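Local structure of iron binding protein FbpA (1Q35) at residues A[132-137]-A[187-192]; A[176-181]-A[194-199]. The protein probably binds ferric iron in the periplasm as the solute-binding component of a bacterial iron uptake system. All blocks are in the same frame, centred on the assembly; numbering follows the deposited sequence.

Contact 1. Residues A[132-137]-A[187-192]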
loop_
_atom_site.group_PDB
_atom_site.type_symbol
_atom_site.label_atom_id
_atom_site.label_comp_id
_atom_site.label_asym_id
_atom_site.label_seq_id
_atom_site.Cartn_x
_atom_site.Cartn_y
_atom_site.Cartn_z
ATOM N N LYS A 132 -10.801 0.851 -22.071
ATOM C CA LYS A 132 -10.932 -0.399 -21.316
ATOM C C LYS A 132 -10.316 -0.377 -19.915
ATOM O O LYS A 132 -10.436 -1.361 -19.203
ATOM C CB LYS A 132 -10.330 -1.566 -22.114
ATOM C CG LYS A 132 -11.125 -1.960 -23.359
ATOM C CD LYS A 132 -10.507 -3.167 -24.059
ATOM C CE LYS A 132 -11.439 -3.783 -25.105
ATOM N NZ LYS A 132 -11.927 -2.800 -26.117
ATOM N N VAL A 133 -9.693 0.726 -19.507
ATOM C CA VAL A 133 -8.921 0.744 -18.262
ATOM C C VAL A 133 -9.563 1.653 -17.208
ATOM O O VAL A 133 -10.013 2.746 -17.520
ATOM C CB VAL A 133 -7.469 1.183 -18.526
ATOM C CG1 VAL A 133 -6.622 1.053 -17.256
ATOM C CG2 VAL A 133 -6.868 0.366 -19.676
ATOM N N CYS A 134 -9.605 1.182 -15.964
ATOM C CA CYS A 134 -10.065 1.979 -14.824
ATOM C C CYS A 134 -8.942 2.097 -13.794
ATOM O O CYS A 134 -8.323 1.100 -13.426
ATOM C CB CYS A 134 -11.192 1.256 -14.062
ATOM S SG CYS A 134 -12.919 1.377 -14.571
ATOM N N VAL A 135 -8.687 3.310 -13.328
ATOM C CA VAL A 135 -7.759 3.535 -12.228
ATOM C C VAL A 135 -8.298 4.672 -11.368
ATOM O O VAL A 135 -8.891 5.631 -11.879
ATOM C CB VAL A 135 -6.324 3.789 -12.707
ATOM C CG1 VAL A 135 -6.214 5.113 -13.389
ATOM C CG2 VAL A 135 -5.338 3.681 -11.542
ATOM N N ARG A 136 -8.108 4.561 -10.058
ATOM C CA ARG A 136 -8.424 5.663 -9.157
ATOM C C ARG A 136 -7.511 6.854 -9.444
ATOM O O ARG A 136 -6.591 6.763 -10.254
ATOM C CB ARG A 136 -8.283 5.229 -7.701
ATOM C CG ARG A 136 -6.841 5.119 -7.235
ATOM C CD ARG A 136 -6.679 4.439 -5.913
ATOM N NE ARG A 136 -7.307 5.181 -4.825
ATOM C CZ ARG A 136 -7.438 4.711 -3.601
ATOM N NH1 ARG A 136 -7.015 3.486 -3.312
ATOM N NH2 ARG A 136 -8.009 5.460 -2.668
ATOM N N SER A 137 -7.781 7.973 -8.787
ATOM C CA SER A 137 -6.987 9.185 -8.968
ATOM C C SER A 137 -5.500 8.895 -9.153
ATOM O O SER A 137 -4.892 8.179 -8.361
ATOM C CB SER A 137 -7.156 10.111 -7.770
ATOM O OG SER A 137 -6.306 11.242 -7.894
ATOM N N GLU A 187 -19.498 -4.582 -13.472
ATOM C CA GLU A 187 -20.611 -3.918 -14.158
ATOM C C GLU A 187 -20.402 -3.769 -15.669
ATOM O O GLU A 187 -21.340 -3.446 -16.392
ATOM C CB GLU A 187 -20.878 -2.554 -13.524
ATOM C CG GLU A 187 -21.428 -2.651 -12.111
ATOM C CD GLU A 187 -21.625 -1.301 -11.444
ATOM O OE1 GLU A 187 -22.050 -1.286 -10.272
ATOM O OE2 GLU A 187 -21.356 -0.259 -12.078
ATOM N N GLY A 188 -19.187 -4.008 -16.152
ATOM C CA GLY A 188 -18.890 -3.953 -17.572
ATOM C C GLY A 188 -18.315 -2.635 -18.060
ATOM O O GLY A 188 -18.073 -2.482 -19.247
ATOM N N ILE A 189 -18.083 -1.696 -17.149
ATOM C CA ILE A 189 -17.566 -0.369 -17.497
ATOM C C ILE A 189 -16.119 -0.433 -17.967
ATOM O O ILE A 189 -15.702 0.312 -18.847
ATOM C CB ILE A 189 -17.683 0.580 -16.278
ATOM C CG1 ILE A 189 -19.155 0.846 -15.932
ATOM C CG2 ILE A 189 -16.928 1.884 -16.522
ATOM C CD1 ILE A 189 -19.954 1.534 -17.026
ATOM N N CYS A 190 -15.343 -1.313 -17.362
ATOM C CA CYS A 190 -13.968 -1.489 -17.806
ATOM C C CYS A 190 -13.548 -2.939 -17.687
ATOM O O CYS A 190 -14.244 -3.766 -17.095
ATOM C CB CYS A 190 -13.017 -0.580 -17.034
ATOM S SG CYS A 190 -13.409 -0.460 -15.292
ATOM N N ASP A 191 -12.399 -3.222 -18.277
ATOM C CA ASP A 191 -11.882 -4.573 -18.415
ATOM C C ASP A 191 -10.564 -4.805 -17.687
ATOM O O ASP A 191 -10.187 -5.952 -17.481
ATOM C CB ASP A 191 -11.665 -4.881 -19.897
ATOM C CG ASP A 191 -12.955 -4.943 -20.690
ATOM O OD1 ASP A 191 -14.049 -4.852 -20.097
ATOM O OD2 ASP A 191 -12.942 -5.096 -21.928
ATOM N N TYR A 192 -9.855 -3.721 -17.366
ATOM C CA TYR A 192 -8.566 -3.751 -16.671
ATOM C C TYR A 192 -8.598 -2.687 -15.596
ATOM O O TYR A 192 -9.069 -1.579 -15.843
ATOM C CB TYR A 192 -7.409 -3.405 -17.620
ATOM C CG TYR A 192 -7.298 -4.298 -18.840
ATOM C CD1 TYR A 192 -8.126 -4.105 -19.944
ATOM C CD2 TYR A 192 -6.355 -5.322 -18.901
ATOM C CE1 TYR A 192 -8.037 -4.922 -21.062
ATOM C CE2 TYR A 192 -6.259 -6.142 -20.020
ATOM C CZ TYR A 192 -7.110 -5.939 -21.092
ATOM O OH TYR A 192 -7.023 -6.757 -22.192
#

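Contact 2. Residues A[176-181]-A[194-199]. With FMT (formic acid), chain D; FMT (formic acid), chain C.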
loop_
_atom_site.group_PDB
_atom_site.type_symbol
_atom_site.label_atom_id
_atom_site.label_comp_id
_atom_site.label_asym_id
_atom_site.label_seq_id
_atom_site.Cartn_x
_atom_site.Cartn_y
_atom_site.Cartn_z
ATOM N N GLY A 176 -13.273 6.980 -6.940
ATOM C CA GLY A 176 -13.365 5.881 -6.003
ATOM C C GLY A 176 -12.004 5.352 -5.579
ATOM O O GLY A 176 -10.973 5.972 -5.851
ATOM N N GLY A 177 -12.012 4.214 -4.898
ATOM C CA GLY A 177 -10.800 3.539 -4.475
ATOM C C GLY A 177 -10.529 2.299 -5.309
ATOM O O GLY A 177 -11.089 2.118 -6.394
ATOM N N ASP A 178 -9.659 1.437 -4.803
ATOM C CA ASP A 178 -9.253 0.253 -5.555
ATOM C C ASP A 178 -10.410 -0.734 -5.756
ATOM O O ASP A 178 -10.586 -1.270 -6.853
ATOM C CB ASP A 178 -8.093 -0.467 -4.861
ATOM C CG ASP A 178 -6.756 0.222 -5.037
ATOM O OD1 ASP A 178 -6.657 1.248 -5.741
ATOM O OD2 ASP A 178 -5.746 -0.252 -4.482
ATOM N N ARG A 179 -11.187 -0.988 -4.703
ATOM C CA ARG A 179 -12.314 -1.925 -4.814
ATOM C C ARG A 179 -13.348 -1.435 -5.822
ATOM O O ARG A 179 -13.924 -2.232 -6.563
ATOM C CB ARG A 179 -12.973 -2.166 -3.460
ATOM C CG ARG A 179 -12.083 -2.924 -2.482
ATOM C CD ARG A 179 -12.583 -2.892 -1.056
ATOM N NE ARG A 179 -12.582 -1.528 -0.530
ATOM C CZ ARG A 179 -13.214 -1.137 0.570
ATOM N NH1 ARG A 179 -13.905 -1.998 1.301
ATOM N NH2 ARG A 179 -13.154 0.135 0.938
ATOM N N ASP A 180 -13.563 -0.126 -5.867
ATOM C CA ASP A 180 -14.534 0.458 -6.782
ATOM C C ASP A 180 -14.204 0.162 -8.243
ATOM O O ASP A 180 -15.110 0.027 -9.064
ATOM C CB ASP A 180 -14.600 1.980 -6.622
ATOM C CG ASP A 180 -15.296 2.413 -5.355
ATOM O OD1 ASP A 180 -16.274 1.758 -4.948
ATOM O OD2 ASP A 180 -14.934 3.416 -4.709
ATOM N N GLN A 181 -12.919 0.058 -8.585
ATOM C CA GLN A 181 -12.551 -0.242 -9.966
ATOM C C GLN A 181 -12.947 -1.664 -10.333
ATOM O O GLN A 181 -13.299 -1.937 -11.483
ATOM C CB GLN A 181 -11.054 -0.053 -10.245
ATOM C CG GLN A 181 -10.394 1.161 -9.620
ATOM C CD GLN A 181 -11.106 2.457 -9.939
ATOM O OE1 GLN A 181 -11.398 2.739 -11.095
ATOM N NE2 GLN A 181 -11.369 3.254 -8.913
ATOM N N ILE A 194 -6.105 -1.180 -11.995
ATOM C CA ILE A 194 -4.944 -1.280 -11.118
ATOM C C ILE A 194 -5.455 -1.178 -9.688
ATOM O O ILE A 194 -6.291 -0.334 -9.389
ATOM C CB ILE A 194 -3.940 -0.157 -11.428
ATOM C CG1 ILE A 194 -3.405 -0.293 -12.856
ATOM C CG2 ILE A 194 -2.799 -0.193 -10.423
ATOM C CD1 ILE A 194 -2.543 0.876 -13.304
ATOM N N GLY A 195 -4.970 -2.039 -8.803
ATOM C CA GLY A 195 -5.357 -1.976 -7.406
ATOM C C GLY A 195 -4.487 -2.867 -6.544
ATOM O O GLY A 195 -3.744 -3.690 -7.065
ATOM N N ASN A 196 -4.585 -2.727 -5.229
ATOM C CA ASN A 196 -3.759 -3.528 -4.337
ATOM C C ASN A 196 -4.343 -4.931 -4.159
ATOM O O ASN A 196 -5.567 -5.130 -4.140
ATOM C CB ASN A 196 -3.577 -2.846 -2.978
ATOM C CG ASN A 196 -2.611 -1.675 -3.029
ATOM O OD1 ASN A 196 -1.841 -1.523 -3.977
ATOM N ND2 ASN A 196 -2.647 -0.845 -1.994
ATOM N N SER A 197 -3.446 -5.895 -4.009
ATOM C CA SER A 197 -3.769 -7.314 -3.988
ATOM C C SER A 197 -4.720 -7.710 -2.863
ATOM O O SER A 197 -5.663 -8.461 -3.073
ATOM C CB SER A 197 -2.476 -8.122 -3.865
ATOM O OG SER A 197 -1.695 -7.689 -2.752
ATOM N N TYR A 198 -4.463 -7.213 -1.662
ATOM C CA TYR A 198 -5.221 -7.643 -0.486
ATOM C C TYR A 198 -6.709 -7.316 -0.618
ATOM O O TYR A 198 -7.546 -8.015 -0.058
ATOM C CB TYR A 198 -4.631 -7.067 0.821
ATOM C CG TYR A 198 -4.500 -5.568 0.832
ATOM C CD1 TYR A 198 -3.352 -4.957 0.336
ATOM C CD2 TYR A 198 -5.520 -4.753 1.299
ATOM C CE1 TYR A 198 -3.221 -3.596 0.306
ATOM C CE2 TYR A 198 -5.398 -3.370 1.279
ATOM C CZ TYR A 198 -4.238 -2.802 0.769
ATOM O OH TYR A 198 -4.075 -1.439 0.697
ATOM N N TYR A 199 -7.044 -6.280 -1.377
ATOM C CA TYR A 199 -8.449 -5.941 -1.588
ATOM C C TYR A 199 -9.242 -7.064 -2.265
ATOM O O TYR A 199 -10.442 -7.177 -2.045
ATOM C CB TYR A 199 -8.598 -4.640 -2.391
ATOM C CG TYR A 199 -8.240 -3.399 -1.603
ATOM C CD1 TYR A 199 -7.254 -2.525 -2.050
ATOM C CD2 TYR A 199 -8.888 -3.094 -0.412
ATOM C CE1 TYR A 199 -6.917 -1.388 -1.330
ATOM C CE2 TYR A 199 -8.553 -1.960 0.315
ATOM C CZ TYR A 199 -7.573 -1.112 -0.155
ATOM O OH TYR A 199 -7.228 0.020 0.549
HETATM C C FMT D . -10.067 0.750 -1.367
HETATM O O1 FMT D . -9.181 1.495 -2.001
HETATM O O2 FMT D . -10.937 0.188 -2.018
HETATM C C FMT C . -5.179 0.137 3.656
HETATM O O1 FMT C . -5.357 0.366 4.947
HETATM O O2 FMT C . -4.466 -0.788 3.309
HETATM O O HOH W 1 -8.552 -1.932 -8.757
HETATM O O HOH W 2 -7.106 2.113 -8.560
#

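Contact 1. Residues A[132-137]-A[187-192]
C134 and C190 are joined through their sulfurs by a disulfide, SG to SG 2.0 Å, that bolts the short strand 133-134 to the turn leading into strand 192-196. In the conformer given here the bridge is close to a right angle about its S-S bond (chi3 -88°), and C190 sets SG between its backbone N and carbonyl carbon (chi1 40°), which carries the sulfur across to C134. Beside the covalent link lies a single parallel bridge, V133 with Y192, and its flanking bonds are all made by the backbone. K132 O accepts two bonds. The first comes from D191 N at 2.9 Å. The second comes from Y192 N at 3.0 Å, and one carbonyl thereby satisfies two successive amides. C134 N returns the favour to Y192 O at 2.8 Å, and the same oxygen is also approached by V133 CA in a CA-H...O contact. V133 and Y192, the bridged pair, put their side chains on the same face of the sheet. K132 O also lies at the edge of the Y192 ring, in its plane, while K132 CB rests 4.0 Å from CD1 of that ring. The aliphatic part of the lysine passes slantwise by the D191 carboxylate, yet K132 NZ lies 4.9 Å from D191 OD2, so charge attraction there can be no more than long-range. The aspartate is instead paired through OD1 with R111, which also bonds C190 O. Just before the turn, G188 closes helix 178-187 in a Schellman motif. The chemistry thus divides the work: backbone bonds set the parallel register, and the disulfide makes the juncture covalent, limiting how far the two segments could separate.

Contact 2. Residues A[176-181]-A[194-199]
Two consecutive tyrosines that bind ferric iron, Y198 and Y199, stand at the start of helix 198-205 in this periplasmic binding-protein fold, and here the N-terminal end of helix 178-187 packs, through D178 and R179, against Y199 and the strand before it. No metal occupies this model; formates, probably from the crystallisation liquor, lie in the site. D178 joins the two segments: its OD2 accepts N196 N at 2.8 Å, from well above the carboxylate plane, and also pairs with R103. That oxygen meets the edge of the Y199 ring near CE1 as well, while the carboxylate carbon CG sits over G195 CA at 3.5 Å, a close approach at a residue without a side chain. Two waters complete the seam: one donates to D178 O and, weakly, to I194 O, the other to both D178 OD1 and I194 O. Within the helix start, Q181 NE2 turns back to G177 O and also bonds Q175 O. Neighbouring Y142, a third iron ligand, touches D178, N196 and both tyrosines. The chain D formate is held by a row of N-H groups: D178 N gives to O1, whereas R179 N and R179 NE both give to O2. A bend in the arginine chain (chi3 -64°) helps bring NE to that oxygen, which lies in the guanidinium plane. R179 crosses Y199 at about a right angle, CD being 3.8 Å from Y199 CD2. The Y199 ring is sandwiched, with Y198 CE2 over the centre of one face and the formate carbon over the opposite one, nearer the rim. N196 ND2 reaches along its amide plane to donate to Y198 OH at 3.1 Å, and that hydroxyl in turn donates weakly to O2 of the chain C formate.

In the fold
The centres of contact 1 and contact 2 lie about 11 Å apart, on the same side of the chain's centre, and their segments alternate along the chain: 132-137, 176-181, 187-192, 194-199. Helix 178-187 begins in contact 2 and ends in contact 1, and strand 192-196 then runs back from the disulfide toward the tyrosines, next to strand 133-134 in the mixed sheet. The two contacts touch directly, C134 CB packing on Q181 OE1 and R136 NH1 forming a long, weak ion pair with D178 OD1. The disulfide-linked outer end of this helix-strand unit is therefore continuous with its inner end, which leads directly into the iron-binding tyrosines.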